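Local structure of intestinal fatty acid binding protein (Rattus norvegicus, 1ICM) at residues 12-15 against 16-20; 51-54 against 55-58. The protein probably carries long-chain fatty acids in the intestinal cell, enclosing one in its beta barrel, as with the bound myristate here. All blocks are in the same frame, centred on the assembly; numbering follows the deposited sequence.

Contact 1 of 2, residues 12-15 against 16-20. With MYR (myristic acid), chain B.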
ATOM      1  N   GLU A  12      -2.294  -9.851   7.740  1.00 10.37           N
ATOM      2  CA  GLU A  12      -1.487 -10.398   8.816  1.00 13.65           C
ATOM      3  C   GLU A  12      -1.026  -9.242   9.692  1.00  8.09           C
ATOM      4  O   GLU A  12      -0.472  -8.287   9.155  1.00  8.97           O
ATOM      5  CB  GLU A  12      -0.289 -11.219   8.306  1.00 21.28           C
ATOM      6  CG  GLU A  12      -0.759 -12.586   7.769  1.00 26.73           C
ATOM      7  CD  GLU A  12       0.351 -13.531   7.357  1.00 31.09           C
ATOM      8  OE1 GLU A  12       1.504 -13.218   7.891  1.00 22.69           O
ATOM      9  OE2 GLU A  12       0.180 -14.473   6.603  1.00 33.48           O
ATOM     10  N   ASN A  13      -1.367  -9.306  10.983  1.00 10.12           N
ATOM     11  CA  ASN A  13      -1.008  -8.269  11.946  1.00  7.75           C
ATOM     12  C   ASN A  13      -1.402  -6.871  11.565  1.00 11.59           C
ATOM     13  O   ASN A  13      -0.777  -5.894  11.987  1.00 13.14           O
ATOM     14  CB  ASN A  13       0.510  -8.322  12.113  1.00 12.55           C
ATOM     15  CG  ASN A  13       0.979  -7.905  13.489  1.00 22.30           C
ATOM     16  OD1 ASN A  13       0.369  -8.240  14.530  1.00 18.77           O
ATOM     17  ND2 ASN A  13       2.087  -7.159  13.468  1.00 19.59           N
ATOM     18  N   TYR A  14      -2.455  -6.702  10.741  1.00  8.25           N
ATOM     19  CA  TYR A  14      -2.847  -5.390  10.296  1.00  7.31           C
ATOM     20  C   TYR A  14      -3.405  -4.477  11.398  1.00 11.91           C
ATOM     21  O   TYR A  14      -3.195  -3.250  11.432  1.00 11.45           O
ATOM     22  CB  TYR A  14      -3.787  -5.617   9.079  1.00  8.65           C
ATOM     23  CG  TYR A  14      -4.043  -4.363   8.297  1.00 11.21           C
ATOM     24  CD1 TYR A  14      -2.998  -3.496   7.971  1.00 12.21           C
ATOM     25  CD2 TYR A  14      -5.319  -4.012   7.860  1.00 11.37           C
ATOM     26  CE1 TYR A  14      -3.185  -2.331   7.224  1.00 14.46           C
ATOM     27  CE2 TYR A  14      -5.522  -2.863   7.100  1.00 14.60           C
ATOM     28  CZ  TYR A  14      -4.471  -2.000   6.781  1.00 14.19           C
ATOM     29  OH  TYR A  14      -4.688  -0.874   6.008  1.00 11.72           O
ATOM     30  N   GLU A  15      -4.163  -5.044  12.320  1.00 11.67           N
ATOM     31  CA  GLU A  15      -4.676  -4.149  13.341  1.00 14.91           C
ATOM     32  C   GLU A  15      -3.592  -3.581  14.233  1.00 15.54           C
ATOM     33  O   GLU A  15      -3.683  -2.417  14.552  1.00 14.16           O
ATOM     34  CB  GLU A  15      -5.781  -4.761  14.235  1.00 24.63           C
ATOM     35  CG  GLU A  15      -7.150  -4.868  13.512  1.00 28.69           C
ATOM     36  CD  GLU A  15      -8.190  -5.578  14.338  1.00 34.25           C
ATOM     37  OE1 GLU A  15      -8.299  -5.388  15.535  1.00 37.32           O
ATOM     38  OE2 GLU A  15      -8.931  -6.428  13.642  1.00 29.85           O
ATOM     39  N   LYS A  16      -2.593  -4.382  14.629  1.00 15.36           N
ATOM     40  CA  LYS A  16      -1.502  -3.902  15.475  1.00 12.21           C
ATOM     41  C   LYS A  16      -0.740  -2.833  14.705  1.00 15.16           C
ATOM     42  O   LYS A  16      -0.317  -1.804  15.239  1.00 13.24           O
ATOM     43  CB  LYS A  16      -0.557  -5.033  15.830  1.00 17.51           C
ATOM     44  CG  LYS A  16      -0.885  -5.696  17.159  1.00 35.08           C
ATOM     45  CD  LYS A  16      -0.668  -4.782  18.369  1.00 49.20           C
ATOM     46  CE  LYS A  16      -1.272  -5.274  19.686  1.00 55.25           C
ATOM     47  NZ  LYS A  16      -1.604  -4.212  20.661  1.00 58.04           N
ATOM     48  N   PHE A  17      -0.581  -3.053  13.404  1.00 10.55           N
ATOM     49  CA  PHE A  17       0.120  -2.067  12.595  1.00  9.45           C
ATOM     50  C   PHE A  17      -0.633  -0.745  12.588  1.00 14.06           C
ATOM     51  O   PHE A  17      -0.065   0.351  12.734  1.00 13.04           O
ATOM     52  CB  PHE A  17       0.352  -2.621  11.160  1.00  8.55           C
ATOM     53  CG  PHE A  17       0.943  -1.583  10.241  1.00  7.65           C
ATOM     54  CD1 PHE A  17       0.157  -0.660   9.558  1.00  9.34           C
ATOM     55  CD2 PHE A  17       2.328  -1.514  10.087  1.00 12.18           C
ATOM     56  CE1 PHE A  17       0.716   0.298   8.718  1.00 15.22           C
ATOM     57  CE2 PHE A  17       2.919  -0.546   9.276  1.00 13.30           C
ATOM     58  CZ  PHE A  17       2.111   0.367   8.606  1.00 14.67           C
ATOM     59  N   MET A  18      -1.978  -0.835  12.428  1.00 11.42           N
ATOM     60  CA  MET A  18      -2.755   0.405  12.424  1.00 10.06           C
ATOM     61  C   MET A  18      -2.739   1.109  13.787  1.00  6.36           C
ATOM     62  O   MET A  18      -2.737   2.330  13.848  1.00 10.35           O
ATOM     63  CB  MET A  18      -4.223   0.121  12.059  1.00 13.01           C
ATOM     64  CG  MET A  18      -4.327  -0.182  10.573  1.00 12.65           C
ATOM     65  SD  MET A  18      -6.047  -0.260   9.971  1.00 18.82           S
ATOM     66  CE  MET A  18      -6.420  -1.967  10.409  1.00 14.94           C
ATOM     67  N   GLU A  19      -2.708   0.336  14.860  1.00 10.39           N
ATOM     68  CA  GLU A  19      -2.646   0.912  16.216  1.00 13.54           C
ATOM     69  C   GLU A  19      -1.382   1.762  16.365  1.00 14.65           C
ATOM     70  O   GLU A  19      -1.405   2.875  16.873  1.00 16.27           O
ATOM     71  CB  GLU A  19      -2.607  -0.219  17.253  1.00 11.85           C
ATOM     72  CG  GLU A  19      -2.465   0.205  18.720  1.00 22.92           C
ATOM     73  CD  GLU A  19      -2.685  -0.980  19.647  1.00 40.15           C
ATOM     74  OE1 GLU A  19      -1.616  -1.742  19.768  1.00 50.78           O
ATOM     75  OE2 GLU A  19      -3.737  -1.239  20.207  1.00 44.17           O
ATOM     76  N   LYS A  20      -0.249   1.252  15.880  1.00 14.32           N
ATOM     77  CA  LYS A  20       1.022   1.968  15.929  1.00 17.93           C
ATOM     78  C   LYS A  20       1.039   3.303  15.196  1.00 14.75           C
ATOM     79  O   LYS A  20       1.680   4.279  15.602  1.00 15.12           O
ATOM     80  CB  LYS A  20       2.113   1.057  15.371  1.00 25.04           C
ATOM     81  CG  LYS A  20       3.524   1.335  15.868  1.00 25.20           C
ATOM     82  CD  LYS A  20       3.829   0.869  17.283  1.00 29.15           C
ATOM     83  CE  LYS A  20       5.222   1.308  17.728  1.00 31.67           C
ATOM     84  NZ  LYS A  20       5.555   0.757  19.045  1.00 35.27           N
TER
HETATM   85  C1  MYR B 133       0.599   2.983  -4.206  1.00 27.61           C
HETATM   86  O1  MYR B 133      -0.506   2.342  -4.390  1.00 24.74           O
HETATM   87  O2  MYR B 133       1.619   2.609  -4.727  1.00 28.44           O
HETATM   88  C2  MYR B 133       0.500   4.220  -3.320  1.00 24.53           C
HETATM   89  C3  MYR B 133       1.326   4.162  -2.048  1.00 27.21           C
HETATM   90  C4  MYR B 133       0.921   3.057  -1.079  1.00 29.37           C
HETATM   91  C5  MYR B 133       1.703   3.039   0.235  1.00 28.92           C
HETATM   92  C6  MYR B 133       0.983   2.183   1.278  1.00 31.92           C
HETATM   93  C7  MYR B 133       1.107   2.656   2.719  1.00 31.57           C
HETATM   94  C8  MYR B 133      -0.246   2.564   3.421  1.00 30.64           C
HETATM   95  C9  MYR B 133      -0.139   1.937   4.792  1.00 32.29           C
HETATM   96  C10 MYR B 133      -1.445   1.343   5.293  1.00 36.89           C
HETATM   97  C11 MYR B 133      -2.186   2.322   6.182  1.00 43.89           C
HETATM   98  C12 MYR B 133      -3.640   1.996   6.473  1.00 48.14           C
HETATM   99  C13 MYR B 133      -4.263   3.124   7.278  1.00 56.15           C
HETATM  100  C14 MYR B 133      -5.645   2.832   7.836  1.00 62.28           C
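Met18 lies across one face of the Tyr14 ring, one helical turn further along the chain, and meets it with both sulfur and methyl. The methyl CE rests above the rim of the ring, 3.4 Å from Tyr14 CD2, a CH-pi contact. SD sits over the same ring 4.2 Å from its centroid and 24° off the normal, which makes a Met-aromatic contact. The bend at chi3 (-84°) folds CE back onto the ring instead of carrying it onward, while Tyr14, with CG turned away from the backbone N, sends its phenol toward the lipid. There Tyr14 OH comes within 3.1 Å of C12 of the myristic acid, and Met18 SD lies 3.8 Å from C14, the terminal methyl. Phe17 approaches the myristate obliquely near C10 and meets Tyr14 only loosely, ring carbon to ring carbon.

These residues open the first of two helices that cap the ten-stranded barrel of the fatty-acid binding proteins, directly after strand 4-12. Their buried side faces the cavity: Tyr14 also touches Tyr117 and Arg126, and Phe17 touches Ala124 and Tyr119. The carboxylate end of the lipid is bound far from here, by Arg106.

Asn13 takes the N-cap position, yet its amide makes no capping bond; ND2 instead donates to the carbonyl of Glu123 on strand 122-130, and OD1 lies 3.6 Å from Lys16 CB. The regular helical pattern begins with Phe17 N to Asn13 O, followed by Met18 N to Tyr14 O at 2.9 Å. On the outer side Lys16 NZ forms a salt bridge with Glu19 OE1 at 2.6 Å, the oxygen offering its syn lone pair. Glu19 OE2 also has a long, weak ion pair with Arg28 in the second helix.

Contact 2 of 2, residues 51-54 against 55-58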
ATOM      1  N   GLU A  51      -7.155   2.852  -6.815  1.00 11.02           N
ATOM      2  CA  GLU A  51      -7.447   2.295  -5.530  1.00 10.54           C
ATOM      3  C   GLU A  51      -8.926   2.490  -5.264  1.00  7.38           C
ATOM      4  O   GLU A  51      -9.431   3.623  -5.408  1.00 12.50           O
ATOM      5  CB  GLU A  51      -6.551   3.074  -4.530  1.00 19.93           C
ATOM      6  CG  GLU A  51      -6.808   2.725  -3.050  1.00 24.83           C
ATOM      7  CD  GLU A  51      -5.963   3.582  -2.143  1.00 26.10           C
ATOM      8  OE1 GLU A  51      -4.806   3.896  -2.398  1.00 19.98           O
ATOM      9  OE2 GLU A  51      -6.601   3.962  -1.062  1.00 18.80           O
ATOM     10  N   SER A  52      -9.586   1.401  -4.883  1.00  7.64           N
ATOM     11  CA  SER A  52     -11.018   1.497  -4.609  1.00 11.19           C
ATOM     12  C   SER A  52     -11.306   0.756  -3.321  1.00 16.33           C
ATOM     13  O   SER A  52     -10.912  -0.410  -3.136  1.00 14.87           O
ATOM     14  CB  SER A  52     -11.772   0.902  -5.797  1.00 16.95           C
ATOM     15  OG  SER A  52     -13.155   0.855  -5.565  1.00 27.05           O
ATOM     16  N   SER A  53     -11.983   1.450  -2.389  1.00 11.08           N
ATOM     17  CA  SER A  53     -12.281   0.780  -1.123  1.00 10.16           C
ATOM     18  C   SER A  53     -13.558   1.354  -0.521  1.00 11.54           C
ATOM     19  O   SER A  53     -14.114   2.289  -1.104  1.00 12.31           O
ATOM     20  CB  SER A  53     -11.159   0.956  -0.097  1.00 13.86           C
ATOM     21  OG  SER A  53     -11.107   2.319   0.310  1.00 12.83           O
ATOM     22  N   ASN A  54     -13.930   0.835   0.659  1.00  9.25           N
ATOM     23  CA  ASN A  54     -15.123   1.367   1.320  1.00 13.71           C
ATOM     24  C   ASN A  54     -14.936   2.831   1.670  1.00 18.63           C
ATOM     25  O   ASN A  54     -15.914   3.570   1.782  1.00 17.36           O
ATOM     26  CB  ASN A  54     -15.573   0.615   2.572  1.00 10.61           C
ATOM     27  CG  ASN A  54     -16.061  -0.792   2.361  1.00 13.86           C
ATOM     28  OD1 ASN A  54     -16.572  -1.121   1.289  1.00 15.15           O
ATOM     29  ND2 ASN A  54     -15.881  -1.639   3.374  1.00 18.89           N
ATOM     30  N   PHE A  55     -13.679   3.268   1.826  1.00 13.09           N
ATOM     31  CA  PHE A  55     -13.354   4.651   2.175  1.00 12.58           C
ATOM     32  C   PHE A  55     -13.319   5.644   1.036  1.00 17.30           C
ATOM     33  O   PHE A  55     -13.733   6.800   1.162  1.00 16.93           O
ATOM     34  CB  PHE A  55     -11.960   4.743   2.853  1.00 12.61           C
ATOM     35  CG  PHE A  55     -11.828   3.930   4.107  1.00 18.32           C
ATOM     36  CD1 PHE A  55     -12.387   4.388   5.300  1.00 30.06           C
ATOM     37  CD2 PHE A  55     -11.148   2.717   4.155  1.00 21.61           C
ATOM     38  CE1 PHE A  55     -12.288   3.668   6.488  1.00 33.67           C
ATOM     39  CE2 PHE A  55     -11.041   1.976   5.332  1.00 28.00           C
ATOM     40  CZ  PHE A  55     -11.614   2.448   6.511  1.00 32.87           C
ATOM     41  N   ARG A  56     -12.823   5.232  -0.124  1.00 14.41           N
ATOM     42  CA  ARG A  56     -12.724   6.182  -1.218  1.00 13.80           C
ATOM     43  C   ARG A  56     -12.335   5.467  -2.510  1.00 11.71           C
ATOM     44  O   ARG A  56     -12.107   4.261  -2.552  1.00 15.86           O
ATOM     45  CB  ARG A  56     -11.612   7.200  -0.937  1.00 14.54           C
ATOM     46  CG  ARG A  56     -10.304   6.523  -0.500  1.00 15.04           C
ATOM     47  CD  ARG A  56      -9.106   7.445  -0.329  1.00 15.01           C
ATOM     48  NE  ARG A  56      -7.836   6.704  -0.147  1.00 18.43           N
ATOM     49  CZ  ARG A  56      -6.659   7.288   0.123  1.00 16.21           C
ATOM     50  NH1 ARG A  56      -6.564   8.608   0.269  1.00 15.56           N
ATOM     51  NH2 ARG A  56      -5.551   6.546   0.262  1.00 12.43           N
ATOM     52  N   ASN A  57     -12.207   6.272  -3.529  1.00 11.52           N
ATOM     53  CA  ASN A  57     -11.840   5.781  -4.845  1.00 13.58           C
ATOM     54  C   ASN A  57     -10.959   6.836  -5.462  1.00 19.21           C
ATOM     55  O   ASN A  57     -11.430   7.907  -5.823  1.00 22.04           O
ATOM     56  CB  ASN A  57     -13.086   5.600  -5.743  1.00 13.86           C
ATOM     57  CG  ASN A  57     -13.899   4.427  -5.260  1.00 23.64           C
ATOM     58  OD1 ASN A  57     -14.872   4.579  -4.503  1.00 35.60           O
ATOM     59  ND2 ASN A  57     -13.525   3.240  -5.692  1.00 30.32           N
ATOM     60  N   ILE A  58      -9.672   6.528  -5.615  1.00 14.74           N
ATOM     61  CA  ILE A  58      -8.773   7.506  -6.185  1.00 12.10           C
ATOM     62  C   ILE A  58      -7.712   6.841  -7.041  1.00 14.16           C
ATOM     63  O   ILE A  58      -7.451   5.645  -6.899  1.00 16.53           O
ATOM     64  CB  ILE A  58      -8.002   8.168  -5.050  1.00 21.67           C
ATOM     65  CG1 ILE A  58      -7.231   7.125  -4.245  1.00 22.19           C
ATOM     66  CG2 ILE A  58      -9.002   8.815  -4.105  1.00 24.70           C
ATOM     67  CD1 ILE A  58      -6.131   7.702  -3.347  1.00 29.67           C
TER
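Glu51 reaches across the end of a beta hairpin, from strand 46-52, to the guanidinium of Arg56, just ahead of strand 57-63. Arg56 grips it side-on: NE and NH2 both donate to Glu51 OE2, each at 3.1 Å, and both come from the same side of the carboxylate plane. The two planes stand 61° apart, so this is not the flat, two-oxygen pairing of many salt bridges. An extended chain with CG anti to the backbone N (chi1 174°) carries the carboxylate that far. Ile58 runs alongside Glu51 and sets CD1 3.5 Å above the centre of the guanidinium plane.

Further partners fix both groups: Glu51 OE1 is hydrogen-bonded to Tyr70 OH, and Arg56 NH2 to the carbonyl of Ser71. The Glu51 side chain lies about 5 Å from the bound myristate. With an alanine here, the Arg56 charge would probably lose its carboxylate mate and Tyr70 OH one hydrogen-bond partner.

Behind the ion pair, Glu51 and Ile58 form a hydrogen-bonded antiparallel pair, with Glu51 N 2.8 Å from Ile58 O. Ser53 to Arg56 close the hairpin through Ser53 N to Arg56 O, at 2.8 Å. Within the turn Ser53 OG makes an ST turn, accepting the N-H of Phe55 at 3.1 Å and, weakly, that of Arg56.

Contact 1 comes first along the chain, in helix 14-21 directly after strand 4-12; contact 2 follows at the turn joining strands 46-52 and 57-63. Their centres are about 20 Å apart and their nearest atoms about 7 Å, without touching. One belongs to the helical cap, the other to the beta sheet, in which strand 4-12 is separated from strand 46-52 by strand 37-43. Contact 1 lines the lipid's tail end, where Tyr14 and Met18, with Phe17 further off, meet the myristate; contact 2 lies at the surface, with its Glu51 near the lipid. The arrangement is consistent with both lying around one binding site.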